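Local coordinates for protein putative cytochrome P450 hydroxylase (Chondromyces apiculatus DSM 436, PDB 6GMF) that probably acts as a heme-dependent cytochrome P450 monooxygenase, inserting oxygen into terpene substrates, at residues P150-R153 with A154-K157. Numbering follows the deposited sequence.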
# COMPACT_ATOMS: atom_id res chain seq x y z
N PRO A 150 3.33 18.80 -16.90
CA PRO A 150 4.69 18.27 -16.98
C PRO A 150 5.68 19.09 -16.15
O PRO A 150 6.57 18.48 -15.52
CB PRO A 150 5.03 18.29 -18.47
CG PRO A 150 3.67 18.32 -19.13
CD PRO A 150 2.78 19.15 -18.22
N GLU A 151 5.45 20.41 -16.07
CA GLU A 151 6.43 21.28 -15.40
C GLU A 151 6.26 21.18 -13.88
O GLU A 151 7.02 21.82 -13.14
CB GLU A 151 6.35 22.73 -15.89
CG GLU A 151 5.09 23.48 -15.52
CD GLU A 151 3.89 23.30 -16.47
OE1 GLU A 151 3.95 22.49 -17.41
OE2 GLU A 151 2.86 23.98 -16.24
N ARG A 152 5.21 20.47 -13.43
CA ARG A 152 4.95 20.34 -11.95
C ARG A 152 5.22 18.89 -11.48
O ARG A 152 5.05 18.57 -10.33
CB ARG A 152 3.51 20.74 -11.59
CG ARG A 152 3.15 22.19 -11.93
CD ARG A 152 3.46 23.18 -10.80
NE ARG A 152 4.86 23.26 -10.44
CZ ARG A 152 5.80 23.92 -11.13
NH1 ARG A 152 7.07 23.93 -10.72
NH2 ARG A 152 5.47 24.56 -12.25
N ARG A 153 5.71 18.03 -12.37
CA ARG A 153 5.98 16.64 -12.05
C ARG A 153 7.10 16.50 -11.01
O ARG A 153 7.04 15.61 -10.17
CB ARG A 153 6.34 15.85 -13.31
CG ARG A 153 5.21 15.80 -14.33
CD ARG A 153 4.15 14.81 -13.93
NE ARG A 153 4.54 13.43 -14.20
CZ ARG A 153 4.33 12.81 -15.37
NH1 ARG A 153 4.71 11.56 -15.54
NH2 ARG A 153 3.74 13.47 -16.36
N ALA A 154 8.13 17.38 -11.07
CA ALA A 154 9.22 17.29 -10.08
C ALA A 154 8.76 17.76 -8.69
O ALA A 154 9.09 17.15 -7.70
CB ALA A 154 10.41 18.04 -10.60
N ASP A 155 7.92 18.80 -8.64
CA ASP A 155 7.28 19.18 -7.39
C ASP A 155 6.44 18.01 -6.86
O ASP A 155 6.49 17.68 -5.72
CB ASP A 155 6.35 20.39 -7.51
CG ASP A 155 7.01 21.74 -7.67
OD1 ASP A 155 8.22 21.87 -7.24
OD2 ASP A 155 6.34 22.63 -8.21
N PHE A 156 5.74 17.31 -7.77
CA PHE A 156 4.88 16.19 -7.34
C PHE A 156 5.73 15.07 -6.75
O PHE A 156 5.35 14.43 -5.76
CB PHE A 156 4.05 15.67 -8.51
CG PHE A 156 2.98 14.69 -8.12
CD1 PHE A 156 3.27 13.34 -8.04
CD2 PHE A 156 1.70 15.09 -7.79
CE1 PHE A 156 2.30 12.40 -7.76
CE2 PHE A 156 0.74 14.15 -7.44
CZ PHE A 156 1.05 12.81 -7.41
N LYS A 157 6.87 14.80 -7.38
CA LYS A 157 7.82 13.84 -6.83
C LYS A 157 8.26 14.23 -5.41
O LYS A 157 8.30 13.40 -4.55
CB LYS A 157 9.03 13.65 -7.74
CG LYS A 157 10.15 12.79 -7.15
CD LYS A 157 11.29 12.57 -8.11
CE LYS A 157 12.54 11.88 -7.59
NZ LYS A 157 12.87 12.21 -6.18
O HOH W 1 8.76 18.65 -13.67
O HOH W 2 7.93 20.56 -10.77
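Arg152 grips Asp155 side-on, with two nitrogens on a single carboxylate oxygen. NE of Arg152 forms an i to i+3 salt bridge with Asp155 OD2 at 2.7 Å. NH1 of Arg152 donates to the same Asp155 OD2 at 2.9 Å. Both donors come from one face of the carboxylate, NE on the anti side and NH1 from above its plane. The guanidinium and carboxylate planes are 40° apart. Bends at chi2 (-89°) and chi3 (61°) fold the arginine back beside Asp155. The other oxygen, OD1, pairs with Arg158. Helix 153-163 starts here, at the surface of the P450 fold. Phe156 N donates to Arg152 O at 2.9 Å, and Lys157 N to Arg153 O at 2.9 Å. Separate waters join Pro150 O to Ala154 N and Glu151 O to Asp155 N. Arg153 ends in a salt bridge with Glu144, and Lys157 in one with Asp161. Phe156 is buried against Ala143 and Ile142 of helix 136-145 and Phe189 of helix 177-198. With an alanine at Arg152, OD2 would probably lose both donors, leaving Asp155 held through Arg158 and freer to turn. Asp155 thus pairs with two arginines, one at each oxygen, whose charges would favour its ionised form.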